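PDB 3CK2: conserved uncharacterized protein (predicted phosphoesterase COG0622) from Streptococcus pneumoniae, which probably hydrolyses phosphoester bonds at a two-manganese centre, as in other calcineurin-like phosphoesterases, although its natural substrate is not known. Local coordinates for residues Lys124-Asn129 with Ser153-Asp158; Ala5-Ile10 with Val148-Ser153; Gly76-Ile81 with Glu105-Leu110; Glu43-Ser48 with Asp62-Tyr67. All coordinates share one frame; numbering follows the deposited sequence.

Contact 1. Residues Lys124-Asn129 with Ser153-Asp158; sequences KILFLN and SYFKVD. With SRT (S,R meso-tartaric acid), chain F.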
loop_
_atom_site.group_PDB
_atom_site.type_symbol
_atom_site.label_atom_id
_atom_site.label_comp_id
_atom_site.label_asym_id
_atom_site.label_seq_id
_atom_site.Cartn_x
_atom_site.Cartn_y
_atom_site.Cartn_z
ATOM N N LYS A 124 7.613 8.014 -14.315
ATOM C CA LYS A 124 8.210 6.678 -14.071
ATOM C C LYS A 124 7.701 6.122 -12.735
ATOM O O LYS A 124 8.330 5.239 -12.153
ATOM C CB LYS A 124 9.735 6.735 -14.077
ATOM C CG LYS A 124 10.335 7.295 -15.357
ATOM C CD LYS A 124 11.623 8.040 -15.069
ATOM C CE LYS A 124 11.336 9.377 -14.370
ATOM N NZ LYS A 124 12.616 10.023 -13.972
ATOM N N ILE A 125 6.569 6.637 -12.251
ATOM C CA ILE A 125 6.112 6.349 -10.900
ATOM C C ILE A 125 4.946 5.366 -10.893
ATOM O O ILE A 125 3.898 5.602 -11.514
ATOM C CB ILE A 125 5.706 7.652 -10.133
ATOM C CG1 ILE A 125 6.789 8.736 -10.295
ATOM C CG2 ILE A 125 5.451 7.323 -8.644
ATOM C CD1 ILE A 125 6.448 10.114 -9.732
ATOM N N LEU A 126 5.148 4.262 -10.177
ATOM C CA LEU A 126 4.071 3.328 -9.862
ATOM C C LEU A 126 3.194 3.885 -8.737
ATOM O O LEU A 126 3.701 4.173 -7.627
ATOM C CB LEU A 126 4.641 1.985 -9.416
ATOM C CG LEU A 126 3.654 0.926 -8.922
ATOM C CD1 LEU A 126 2.712 0.479 -10.038
ATOM C CD2 LEU A 126 4.402 -0.243 -8.306
ATOM N N PHE A 127 1.896 4.051 -9.045
ATOM C CA PHE A 127 0.862 4.372 -8.065
ATOM C C PHE A 127 0.025 3.118 -7.793
ATOM O O PHE A 127 -0.473 2.476 -8.717
ATOM C CB PHE A 127 -0.057 5.503 -8.554
ATOM C CG PHE A 127 0.647 6.838 -8.715
ATOM C CD1 PHE A 127 0.557 7.820 -7.725
ATOM C CD2 PHE A 127 1.386 7.110 -9.848
ATOM C CE1 PHE A 127 1.206 9.038 -7.878
ATOM C CE2 PHE A 127 2.034 8.330 -9.999
ATOM C CZ PHE A 127 1.954 9.280 -8.998
ATOM N N LEU A 128 -0.138 2.796 -6.516
ATOM C CA LEU A 128 -0.793 1.567 -6.098
ATOM C C LEU A 128 -1.716 1.811 -4.922
ATOM O O LEU A 128 -1.299 2.357 -3.888
ATOM C CB LEU A 128 0.244 0.497 -5.704
ATOM C CG LEU A 128 -0.244 -0.844 -5.129
ATOM C CD1 LEU A 128 -0.914 -1.696 -6.226
ATOM C CD2 LEU A 128 0.941 -1.568 -4.568
ATOM N N ASN A 129 -2.965 1.380 -5.106
ATOM C CA ASN A 129 -3.902 1.173 -4.020
ATOM C C ASN A 129 -4.047 -0.332 -3.928
ATOM O O ASN A 129 -4.412 -0.997 -4.925
ATOM C CB ASN A 129 -5.242 1.863 -4.316
ATOM C CG ASN A 129 -6.187 1.860 -3.108
ATOM O OD1 ASN A 129 -6.302 0.866 -2.400
ATOM N ND2 ASN A 129 -6.870 2.974 -2.884
ATOM N N SER A 153 14.408 -3.609 -13.907
ATOM C CA SER A 153 13.679 -3.675 -15.177
ATOM C C SER A 153 12.157 -3.569 -15.048
ATOM O O SER A 153 11.485 -3.091 -15.969
ATOM C CB SER A 153 14.026 -4.990 -15.868
ATOM O OG SER A 153 15.425 -5.107 -15.994
ATOM N N TYR A 154 11.630 -4.017 -13.917
ATOM C CA TYR A 154 10.211 -4.197 -13.710
ATOM C C TYR A 154 9.700 -3.904 -12.331
ATOM O O TYR A 154 10.328 -4.201 -11.366
ATOM C CB TYR A 154 9.848 -5.654 -13.995
ATOM C CG TYR A 154 10.156 -6.089 -15.384
ATOM C CD1 TYR A 154 9.468 -5.578 -16.446
ATOM C CD2 TYR A 154 11.161 -6.990 -15.635
ATOM C CE1 TYR A 154 9.757 -5.954 -17.702
ATOM C CE2 TYR A 154 11.458 -7.370 -16.893
ATOM C CZ TYR A 154 10.756 -6.846 -17.921
ATOM O OH TYR A 154 11.053 -7.206 -19.181
ATOM N N PHE A 155 8.505 -3.368 -12.270
ATOM C CA PHE A 155 7.593 -3.550 -11.138
ATOM C C PHE A 155 6.585 -4.643 -11.529
ATOM O O PHE A 155 5.960 -4.571 -12.591
ATOM C CB PHE A 155 6.753 -2.306 -10.848
ATOM C CG PHE A 155 7.534 -1.091 -10.492
ATOM C CD1 PHE A 155 8.329 -1.064 -9.354
ATOM C CD2 PHE A 155 7.423 0.066 -11.262
ATOM C CE1 PHE A 155 9.017 0.081 -9.002
ATOM C CE2 PHE A 155 8.132 1.221 -10.916
ATOM C CZ PHE A 155 8.915 1.231 -9.786
ATOM N N LYS A 156 6.412 -5.638 -10.663
ATOM C CA LYS A 156 5.393 -6.664 -10.873
ATOM C C LYS A 156 4.391 -6.528 -9.733
ATOM O O LYS A 156 4.779 -6.586 -8.579
ATOM C CB LYS A 156 6.021 -8.074 -10.915
ATOM C CG LYS A 156 4.987 -9.232 -10.981
ATOM C CD LYS A 156 4.044 -9.120 -12.220
ATOM C CE LYS A 156 2.864 -10.076 -12.144
ATOM N NZ LYS A 156 3.351 -11.432 -11.780
ATOM N N VAL A 157 3.119 -6.297 -10.061
ATOM C CA VAL A 157 2.050 -6.193 -9.048
ATOM C C VAL A 157 1.039 -7.345 -9.134
ATOM O O VAL A 157 0.477 -7.627 -10.190
ATOM C CB VAL A 157 1.292 -4.852 -9.172
ATOM C CG1 VAL A 157 0.168 -4.763 -8.117
ATOM C CG2 VAL A 157 2.302 -3.644 -9.142
ATOM N N ASP A 158 0.851 -8.033 -8.014
ATOM C CA ASP A 158 -0.214 -9.021 -7.867
ATOM C C ASP A 158 -1.118 -8.615 -6.741
ATOM O O ASP A 158 -0.657 -8.104 -5.724
ATOM C CB ASP A 158 0.360 -10.376 -7.534
ATOM C CG ASP A 158 1.054 -11.017 -8.713
ATOM O OD1 ASP A 158 0.411 -11.311 -9.758
ATOM O OD2 ASP A 158 2.265 -11.184 -8.593
HETATM O O1 SRT F . 1.729 -13.080 -13.251
HETATM O O11 SRT F . -0.254 -13.777 -13.926
HETATM C C1 SRT F . 0.645 -13.680 -13.052
HETATM C C2 SRT F . 0.405 -14.286 -11.693
HETATM O O2 SRT F . 0.640 -13.263 -10.728
HETATM C C3 SRT F . 1.338 -15.460 -11.334
HETATM O O3 SRT F . 1.916 -16.036 -12.517
HETATM C C4 SRT F . 0.637 -16.523 -10.506
HETATM O O4 SRT F . 1.319 -17.473 -10.051
HETATM O O41 SRT F . -0.590 -16.441 -10.254
#
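Leu126 and Phe155 meet across the core of the beta sandwich of the calcineurin-like phosphoesterase fold, where strand 125-129 of one sheet faces strand 154-158 of the other. The short strand axes run 9.7 Å apart and nearly parallel, so side chains alone span the gap; no hydrogen bond crosses it. The backbone sets Leu126 CB over one face of the Phe155 ring, 4.1 Å from the centroid and 24° off the normal, a CH-pi contact displaced toward the rim. With CG anti to the backbone N (chi1 174°), Leu126 carries CD2 beside Phe155 CB and CG, and this branch ends 4.1 Å from Val157 CG2. One step along, Leu128 repeats the same conformation, and its CD1 meets Val157 CG1 at 3.8 Å. The side chains of each pair come from opposing sheets and overlap along their flanks rather than meeting head-on. Branched aliphatic chains and a flat ring suit this place because all four residues are buried and have no polar group in the side chain to satisfy. Lys156, whose side chain leaves on the other side of the strand, and Asp158 serve the tartrate pocket, which Val166 and Ser171 complete. A long, weak salt bridge joins the two, and Asp158 also pairs with Arg147. Bent at chi2 and chi4, the Lys156 chain brings its ammonium to the ligand, where NZ donates a hydrogen bond of 2.7 Å to SRT O1.

Contact 2. Residues Ala5-Ile10 with Val148-Ser153; sequences AKQTII and VEIDDS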
loop_
_atom_site.group_PDB
_atom_site.type_symbol
_atom_site.label_atom_id
_atom_site.label_comp_id
_atom_site.label_asym_id
_atom_site.label_seq_id
_atom_site.Cartn_x
_atom_site.Cartn_y
_atom_site.Cartn_z
ATOM N N ALA A 5 19.379 -6.132 -6.215
ATOM C CA ALA A 5 18.753 -7.385 -5.812
ATOM C C ALA A 5 17.257 -7.129 -5.767
ATOM O O ALA A 5 16.821 -6.023 -5.461
ATOM C CB ALA A 5 19.284 -7.896 -4.454
ATOM N N LYS A 6 16.482 -8.157 -6.103
ATOM C CA LYS A 6 15.043 -8.047 -6.189
ATOM C C LYS A 6 14.472 -7.778 -4.808
ATOM O O LYS A 6 14.975 -8.286 -3.811
ATOM C CB LYS A 6 14.440 -9.312 -6.798
ATOM C CG LYS A 6 12.928 -9.251 -6.987
ATOM C CD LYS A 6 12.421 -10.328 -7.946
ATOM C CE LYS A 6 11.154 -11.018 -7.389
ATOM N NZ LYS A 6 11.403 -12.371 -6.754
ATOM N N GLN A 7 13.453 -6.922 -4.761
ATOM C CA GLN A 7 12.745 -6.609 -3.538
ATOM C C GLN A 7 11.302 -7.058 -3.689
ATOM O O GLN A 7 10.791 -7.203 -4.809
ATOM C CB GLN A 7 12.775 -5.112 -3.276
ATOM C CG GLN A 7 14.166 -4.519 -3.104
ATOM C CD GLN A 7 14.153 -3.006 -3.189
ATOM O OE1 GLN A 7 13.290 -2.416 -3.840
ATOM N NE2 GLN A 7 15.094 -2.378 -2.534
ATOM N N THR A 8 10.683 -7.331 -2.550
ATOM C CA THR A 8 9.282 -7.663 -2.466
ATOM C C THR A 8 8.699 -6.825 -1.330
ATOM O O THR A 8 9.256 -6.776 -0.232
ATOM C CB THR A 8 9.048 -9.157 -2.182
ATOM O OG1 THR A 8 9.624 -9.921 -3.234
ATOM C CG2 THR A 8 7.536 -9.465 -2.043
ATOM N N ILE A 9 7.600 -6.133 -1.615
ATOM C CA ILE A 9 6.878 -5.425 -0.573
ATOM C C ILE A 9 5.441 -5.932 -0.550
ATOM O O ILE A 9 4.911 -6.427 -1.562
ATOM C CB ILE A 9 6.969 -3.853 -0.737
ATOM C CG1 ILE A 9 6.246 -3.383 -2.016
ATOM C CG2 ILE A 9 8.463 -3.367 -0.648
ATOM C CD1 ILE A 9 6.053 -1.876 -2.087
ATOM N N ILE A 10 4.868 -5.870 0.642
ATOM C CA ILE A 10 3.474 -6.233 0.920
ATOM C C ILE A 10 2.771 -4.967 1.379
ATOM O O ILE A 10 3.277 -4.257 2.280
ATOM C CB ILE A 10 3.340 -7.386 1.999
ATOM C CG1 ILE A 10 3.990 -8.695 1.489
ATOM C CG2 ILE A 10 1.834 -7.636 2.343
ATOM C CD1 ILE A 10 3.280 -9.323 0.178
ATOM N N VAL A 148 4.129 -6.249 -4.393
ATOM C CA VAL A 148 4.935 -5.667 -5.467
ATOM C C VAL A 148 6.347 -6.293 -5.473
ATOM O O VAL A 148 7.015 -6.334 -4.437
ATOM C CB VAL A 148 5.046 -4.101 -5.378
ATOM C CG1 VAL A 148 5.752 -3.538 -6.647
ATOM C CG2 VAL A 148 3.661 -3.445 -5.150
ATOM N N GLU A 149 6.777 -6.775 -6.642
ATOM C CA GLU A 149 8.168 -7.213 -6.834
ATOM C C GLU A 149 8.940 -6.181 -7.656
ATOM O O GLU A 149 8.462 -5.672 -8.672
ATOM C CB GLU A 149 8.197 -8.613 -7.410
ATOM C CG GLU A 149 7.385 -9.510 -6.481
ATOM C CD GLU A 149 7.505 -10.977 -6.765
ATOM O OE1 GLU A 149 7.050 -11.387 -7.859
ATOM O OE2 GLU A 149 8.044 -11.706 -5.878
ATOM N N ILE A 150 10.095 -5.785 -7.132
ATOM C CA ILE A 150 10.813 -4.639 -7.676
ATOM C C ILE A 150 12.185 -5.080 -8.092
ATOM O O ILE A 150 12.896 -5.670 -7.298
ATOM C CB ILE A 150 10.959 -3.436 -6.656
ATOM C CG1 ILE A 150 9.600 -2.989 -6.075
ATOM C CG2 ILE A 150 11.690 -2.261 -7.311
ATOM C CD1 ILE A 150 9.502 -3.130 -4.571
ATOM N N ASP A 151 12.546 -4.805 -9.338
ATOM C CA ASP A 151 13.958 -4.841 -9.733
ATOM C C ASP A 151 14.247 -3.719 -10.744
ATOM O O ASP A 151 13.381 -2.861 -10.968
ATOM C CB ASP A 151 14.408 -6.244 -10.186
ATOM C CG ASP A 151 13.801 -6.687 -11.500
ATOM O OD1 ASP A 151 13.015 -5.971 -12.118
ATOM O OD2 ASP A 151 14.133 -7.802 -11.933
ATOM N N ASP A 152 15.459 -3.692 -11.301
ATOM C CA ASP A 152 15.850 -2.602 -12.207
ATOM C C ASP A 152 14.995 -2.496 -13.471
ATOM O O ASP A 152 14.841 -1.415 -14.008
ATOM C CB ASP A 152 17.338 -2.700 -12.574
ATOM C CG ASP A 152 18.250 -2.193 -11.453
ATOM O OD1 ASP A 152 17.943 -1.145 -10.841
ATOM O OD2 ASP A 152 19.274 -2.847 -11.170
ATOM N N SER A 153 14.408 -3.609 -13.907
ATOM C CA SER A 153 13.679 -3.675 -15.177
ATOM C C SER A 153 12.157 -3.569 -15.048
ATOM O O SER A 153 11.485 -3.091 -15.969
ATOM C CB SER A 153 14.026 -4.990 -15.868
ATOM O OG SER A 153 15.425 -5.107 -15.994
#
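Ile9 and Val148 lie side by side and point the same way, as expected of partners in an antiparallel hydrogen-bonded pair. Ile9 CG1 sits between its own backbone N and carbonyl carbon (chi1 66°), which brings it to 3.6 Å from Val148 CB. The other branch of Ile9, CG2, runs at a slant to Ile150 and reaches its CD1 at 4.1 Å. Gln7 shares this buried face: its aliphatic CB packs near Ile150 CD1, while its extended chain places OE1 3.8 Å from Ile150 CB. Thr78 and the carbonyl of Leu75 meet the amide's OE1 and NE2, which satisfies both ends of this buried group. Beneath these side chains the strands are joined by paired bonds, such as Gln7 N to Ile150 O at 2.9 Å and Val148 N to Ile9 O at the same length. On the other face, Thr8 and Glu149 form the non-hydrogen-bonded pair, again alongside each other. Lys6 leans across Glu149, and its NZ comes to 3.5 Å from Glu149 OE2. Beyond the strand, Asp151 closes an Asx turn, its OD1 accepting from Ser153 N and also from Tyr154 N. The chemistry divides the two faces: the largely apolar one, with Gln7 as its polar member, turns into the sandwich, whereas the other carries a loose ion pair at exposed Lys6, consistent with a modest contribution beside short, nearly straight backbone bonds.

Contact 3. Residues Gly76-Ile81 with Glu105-Leu110; sequences GSTKII and EAAICL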
loop_
_atom_site.group_PDB
_atom_site.type_symbol
_atom_site.label_atom_id
_atom_site.label_comp_id
_atom_site.label_asym_id
_atom_site.label_seq_id
_atom_site.Cartn_x
_atom_site.Cartn_y
_atom_site.Cartn_z
ATOM N N GLY A 76 16.709 0.451 -0.117
ATOM C CA GLY A 76 17.846 0.510 -0.997
ATOM C C GLY A 76 17.712 1.667 -1.941
ATOM O O GLY A 76 17.589 2.792 -1.542
ATOM N N SER A 77 17.702 1.364 -3.216
ATOM C CA SER A 77 17.601 2.355 -4.281
ATOM C C SER A 77 16.156 2.714 -4.640
ATOM O O SER A 77 15.929 3.527 -5.542
ATOM C CB SER A 77 18.337 1.847 -5.519
ATOM O OG SER A 77 17.651 0.733 -6.039
ATOM N N THR A 78 15.188 2.130 -3.918
ATOM C CA THR A 78 13.768 2.360 -4.145
ATOM C C THR A 78 13.140 3.290 -3.107
ATOM O O THR A 78 12.978 2.910 -1.955
ATOM C CB THR A 78 13.025 1.035 -4.096
ATOM O OG1 THR A 78 13.603 0.160 -5.060
ATOM C CG2 THR A 78 11.514 1.224 -4.373
ATOM N N LYS A 79 12.767 4.498 -3.527
ATOM C CA LYS A 79 12.051 5.448 -2.669
ATOM C C LYS A 79 10.527 5.280 -2.803
ATOM O O LYS A 79 9.931 5.532 -3.872
ATOM C CB LYS A 79 12.438 6.871 -3.012
ATOM C CG LYS A 79 11.747 7.929 -2.161
ATOM C CD LYS A 79 12.353 9.311 -2.443
ATOM C CE LYS A 79 11.782 10.373 -1.538
ATOM N NZ LYS A 79 12.494 11.651 -1.693
ATOM N N ILE A 80 9.920 4.867 -1.694
ATOM C CA ILE A 80 8.524 4.614 -1.592
ATOM C C ILE A 80 7.956 5.777 -0.745
ATOM O O ILE A 80 8.521 6.146 0.291
ATOM C CB ILE A 80 8.290 3.224 -0.904
ATOM C CG1 ILE A 80 8.982 2.124 -1.744
ATOM C CG2 ILE A 80 6.793 2.957 -0.672
ATOM C CD1 ILE A 80 9.094 0.727 -1.105
ATOM N N ILE A 81 6.867 6.378 -1.230
ATOM C CA ILE A 81 6.104 7.348 -0.467
ATOM C C ILE A 81 4.716 6.737 -0.265
ATOM O O ILE A 81 4.286 5.886 -1.024
ATOM C CB ILE A 81 6.108 8.786 -1.099
ATOM C CG1 ILE A 81 5.239 8.891 -2.362
ATOM C CG2 ILE A 81 7.560 9.237 -1.424
ATOM C CD1 ILE A 81 5.171 10.336 -2.933
ATOM N N GLU A 105 10.334 12.627 -6.125
ATOM C CA GLU A 105 10.959 11.686 -7.050
ATOM C C GLU A 105 10.882 10.238 -6.527
ATOM O O GLU A 105 11.889 9.539 -6.426
ATOM C CB GLU A 105 12.399 12.120 -7.349
ATOM C CG GLU A 105 12.483 13.175 -8.474
ATOM C CD GLU A 105 13.493 14.264 -8.199
ATOM O OE1 GLU A 105 14.686 13.937 -8.009
ATOM O OE2 GLU A 105 13.090 15.457 -8.177
ATOM N N ALA A 106 9.661 9.804 -6.208
ATOM C CA ALA A 106 9.411 8.464 -5.673
ATOM C C ALA A 106 9.523 7.396 -6.784
ATOM O O ALA A 106 9.210 7.673 -7.938
ATOM C CB ALA A 106 8.018 8.419 -5.002
ATOM N N ALA A 107 9.974 6.191 -6.443
ATOM C CA ALA A 107 9.806 5.042 -7.336
ATOM C C ALA A 107 8.330 4.567 -7.293
ATOM O O ALA A 107 7.734 4.179 -8.318
ATOM C CB ALA A 107 10.771 3.887 -6.944
ATOM N N ILE A 108 7.764 4.604 -6.085
ATOM C CA ILE A 108 6.456 4.045 -5.791
ATOM C C ILE A 108 5.702 4.986 -4.845
ATOM O O ILE A 108 6.274 5.528 -3.907
ATOM C CB ILE A 108 6.547 2.636 -5.133
ATOM C CG1 ILE A 108 7.328 1.656 -6.039
ATOM C CG2 ILE A 108 5.093 2.100 -4.781
ATOM C CD1 ILE A 108 7.638 0.283 -5.388
ATOM N N CYS A 109 4.427 5.184 -5.136
ATOM C CA CYS A 109 3.521 5.994 -4.334
ATOM C C CYS A 109 2.337 5.115 -3.888
ATOM O O CYS A 109 1.578 4.619 -4.687
ATOM C CB CYS A 109 3.044 7.184 -5.155
ATOM S SG CYS A 109 1.854 8.258 -4.283
ATOM N N LEU A 110 2.239 4.899 -2.590
ATOM C CA LEU A 110 1.270 4.002 -1.997
ATOM C C LEU A 110 0.169 4.832 -1.377
ATOM O O LEU A 110 0.447 5.777 -0.665
ATOM C CB LEU A 110 1.937 3.163 -0.902
ATOM C CG LEU A 110 3.033 2.193 -1.341
ATOM C CD1 LEU A 110 3.610 1.461 -0.096
ATOM C CD2 LEU A 110 2.499 1.186 -2.410
#
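Ile81 packs on Ala106 and Cys109 within a beta-alpha-beta unit, in which strand 78-83 leads through helix 95-103 to the parallel neighbour 108-110. From Ile81 CB the chain divides. The CG2 branch touches the methyl of Ala106 at 3.7 Å. The CG1 branch is set between the backbone N and carbonyl carbon (chi1 73°), lies 3.9 Å from Cys109 CB, and also nears Ala106 CB. At its tip, CD1 rests 4.0 Å from Ala106 CB and 4.1 Å from Cys109 SG. Small side chains suit positions 106 and 109, since the same face also receives Trp100 and Ala101 of the crossover helix against Ile81, and Leu97 against Cys109. Ile80 faces the other way: its CG2 meets Leu110 CD1 at 3.6 Å, and both residues pack on Phe37 of the opposing sheet. Beta-branched Thr78 belongs to the same interior, offering CG2 to Ala107 while its hydroxyl bonds to Gln7. Lys79 instead extends fully, CG anti to the backbone N, past the end of the helix to a salt bridge with Glu104. Glu105 leaves that helix through a Schellman motif with positive phi. The strands then pair through alternating backbone bonds, among them Ile81 N to Ile108 O and Leu110 N to Ile81 O. Where the pairing begins, one acceptor serves two donors: Lys79 O takes Ala107 N at 2.7 Å and Ile108 N at 3.2 Å.

Contact 4. Residues Glu43-Ser48 with Asp62-Tyr67; sequences ELRPDS and DFYAGY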
loop_
_atom_site.group_PDB
_atom_site.type_symbol
_atom_site.label_atom_id
_atom_site.label_comp_id
_atom_site.label_asym_id
_atom_site.label_seq_id
_atom_site.Cartn_x
_atom_site.Cartn_y
_atom_site.Cartn_z
ATOM N N GLU A 43 -8.327 1.572 12.138
ATOM C CA GLU A 43 -9.152 1.791 13.334
ATOM C C GLU A 43 -8.543 1.153 14.592
ATOM O O GLU A 43 -9.223 0.973 15.588
ATOM C CB GLU A 43 -10.590 1.358 13.113
ATOM C CG GLU A 43 -11.283 2.056 11.926
ATOM C CD GLU A 43 -12.732 1.582 11.785
ATOM O OE1 GLU A 43 -13.264 1.033 12.767
ATOM O OE2 GLU A 43 -13.337 1.713 10.698
ATOM N N LEU A 44 -7.233 0.876 14.521
ATOM C CA LEU A 44 -6.437 0.332 15.607
ATOM C C LEU A 44 -5.633 1.458 16.247
ATOM O O LEU A 44 -5.479 2.538 15.669
ATOM C CB LEU A 44 -5.487 -0.785 15.091
ATOM C CG LEU A 44 -6.090 -1.959 14.314
ATOM C CD1 LEU A 44 -5.008 -3.005 13.951
ATOM C CD2 LEU A 44 -7.296 -2.609 15.038
ATOM N N ARG A 45 -5.143 1.178 17.448
ATOM C CA ARG A 45 -4.201 2.040 18.148
ATOM C C ARG A 45 -2.806 2.008 17.533
ATOM O O ARG A 45 -2.350 0.942 17.112
ATOM C CB ARG A 45 -4.124 1.624 19.591
ATOM C CG ARG A 45 -5.369 2.005 20.324
ATOM C CD ARG A 45 -5.584 1.169 21.542
ATOM N NE ARG A 45 -4.589 1.433 22.566
ATOM C CZ ARG A 45 -4.544 2.534 23.306
ATOM N NH1 ARG A 45 -5.412 3.525 23.121
ATOM N NH2 ARG A 45 -3.607 2.640 24.223
ATOM N N PRO A 46 -2.175 3.198 17.382
ATOM C CA PRO A 46 -0.792 3.324 16.870
ATOM C C PRO A 46 0.253 2.602 17.709
ATOM O O PRO A 46 1.256 2.193 17.185
ATOM C CB PRO A 46 -0.518 4.839 16.888
ATOM C CG PRO A 46 -1.842 5.484 16.960
ATOM C CD PRO A 46 -2.810 4.511 17.588
ATOM N N ASP A 47 -0.018 2.427 18.988
ATOM C CA ASP A 47 0.859 1.649 19.856
ATOM C C ASP A 47 0.545 0.154 19.864
ATOM O O ASP A 47 1.162 -0.576 20.608
ATOM C CB ASP A 47 0.843 2.204 21.291
ATOM C CG ASP A 47 -0.507 2.066 21.968
ATOM O OD1 ASP A 47 -1.434 1.401 21.427
ATOM O OD2 ASP A 47 -0.630 2.614 23.076
ATOM N N SER A 48 -0.392 -0.312 19.034
ATOM C CA SER A 48 -0.593 -1.753 18.885
ATOM C C SER A 48 0.714 -2.468 18.515
ATOM O O SER A 48 1.457 -2.027 17.619
ATOM C CB SER A 48 -1.637 -2.088 17.836
ATOM O OG SER A 48 -1.909 -3.478 17.839
ATOM N N ASP A 62 -9.043 6.944 11.300
ATOM C CA ASP A 62 -8.116 6.729 12.394
ATOM C C ASP A 62 -8.144 7.970 13.272
ATOM O O ASP A 62 -7.748 9.053 12.823
ATOM C CB ASP A 62 -6.676 6.494 11.870
ATOM C CG ASP A 62 -6.515 5.160 11.170
ATOM O OD1 ASP A 62 -7.150 4.202 11.621
ATOM O OD2 ASP A 62 -5.736 5.057 10.198
ATOM N N PHE A 63 -8.633 7.831 14.498
ATOM C CA PHE A 63 -8.917 8.995 15.332
ATOM C C PHE A 63 -7.866 9.243 16.404
ATOM O O PHE A 63 -7.699 10.368 16.827
ATOM C CB PHE A 63 -10.323 8.916 15.915
ATOM C CG PHE A 63 -11.398 8.908 14.857
ATOM C CD1 PHE A 63 -11.543 9.980 13.991
ATOM C CD2 PHE A 63 -12.242 7.835 14.704
ATOM C CE1 PHE A 63 -12.532 9.975 13.004
ATOM C CE2 PHE A 63 -13.241 7.841 13.708
ATOM C CZ PHE A 63 -13.368 8.895 12.868
ATOM N N TYR A 64 -7.135 8.190 16.775
ATOM C CA TYR A 64 -6.045 8.265 17.710
ATOM C C TYR A 64 -4.877 9.039 17.115
ATOM O O TYR A 64 -4.493 8.861 15.902
ATOM C CB TYR A 64 -5.508 6.875 18.097
ATOM C CG TYR A 64 -6.500 5.805 18.469
ATOM C CD1 TYR A 64 -7.058 5.756 19.725
ATOM C CD2 TYR A 64 -6.795 4.778 17.582
ATOM C CE1 TYR A 64 -7.933 4.758 20.084
ATOM C CE2 TYR A 64 -7.672 3.757 17.933
ATOM C CZ TYR A 64 -8.237 3.758 19.184
ATOM O OH TYR A 64 -9.108 2.744 19.539
ATOM N N ALA A 65 -4.292 9.860 17.986
ATOM C CA ALA A 65 -3.030 10.544 17.721
ATOM C C ALA A 65 -1.909 9.508 17.562
ATOM O O ALA A 65 -1.906 8.445 18.218
ATOM C CB ALA A 65 -2.708 11.539 18.871
ATOM N N GLY A 66 -0.961 9.813 16.680
ATOM C CA GLY A 66 0.274 9.056 16.584
ATOM C C GLY A 66 0.580 8.395 15.257
ATOM O O GLY A 66 1.630 7.769 15.119
ATOM N N TYR A 67 -0.331 8.477 14.291
ATOM C CA TYR A 67 -0.026 7.996 12.962
ATOM C C TYR A 67 0.474 9.172 12.143
ATOM O O TYR A 67 -0.112 10.261 12.217
ATOM C CB TYR A 67 -1.247 7.375 12.269
ATOM C CG TYR A 67 -1.710 6.042 12.804
ATOM C CD1 TYR A 67 -0.934 4.902 12.668
ATOM C CD2 TYR A 67 -2.989 5.910 13.379
ATOM C CE1 TYR A 67 -1.389 3.654 13.141
ATOM C CE2 TYR A 67 -3.462 4.690 13.839
ATOM C CZ TYR A 67 -2.658 3.554 13.720
ATOM O OH TYR A 67 -3.145 2.356 14.164
HETATM O O HOH W 1 -10.737 1.996 17.459
HETATM O O HOH W 2 -7.230 4.235 14.358
#
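With CG anti to the carbonyl carbon in both tyrosines (chi1 -47° in Tyr64, -71° in Tyr67), the two rings reach back to the loop 43-48 and receive Arg45 and Pro46. Arg45 CG stands over one face of the Tyr64 ring, 3.7 Å from its centroid, a CH-pi contact; the chain then bends at chi3, so that the guanidinium plane is almost perpendicular to the ring and NH2 forms a salt bridge with Asp47 OD2. Proline suits the next place doubly: its compact, puckered ring sets CG over the Tyr67 face, 3.8 Å from the centroid, and CD against Tyr64 CB, and its restricted phi (near -60°) suits the second position of the type I turn from Arg45 to Ser48. Gly66 passes close to Pro46 with a positive phi, a conformation easily adopted without a side chain. The Tyr67 hydroxyl donates to Leu44 O over 2.8 Å, coming from above the carbonyl plane. Asp62 OD1 accepts Glu43 N at 2.9 Å, nearly along the C-O axis, and one water donates to both Asp62 OD1 and Leu44 O. Asp62 OD2 takes the backbone N of Asp41 and Gly59. Asp41 bridges both manganese ions, and Glu43 OE2 bonds to His16, another metal ligand. The chemistry thus makes Asp62 and Glu43 second-shell residues that probably position the metal-binding loops, with the tyrosine contacts joining the same two loops.

How the contacts relate
Contacts 1, 2 and 3 form one connected region, their centres 9 to 11 Å apart, whereas contact 4 lies 24 to 29 Å from each of them and touches none. Contact 2 joins two strands of the six-stranded sheet, contact 3 two of the five-stranded sheet, and contact 1 bridges the sheets. Lys156 O with Glu149 N links contacts 1 and 2, Leu126 O with Cys109 N links 1 and 3, and Gln7 with Thr78 links 2 and 3. Along the chain, contacts 4 and 3 lie successively within the loop closed by contact 2, whose segments alternate with those of contact 1. The sandwich core is thus tied together separately from contact 4's loops beside the manganese centre.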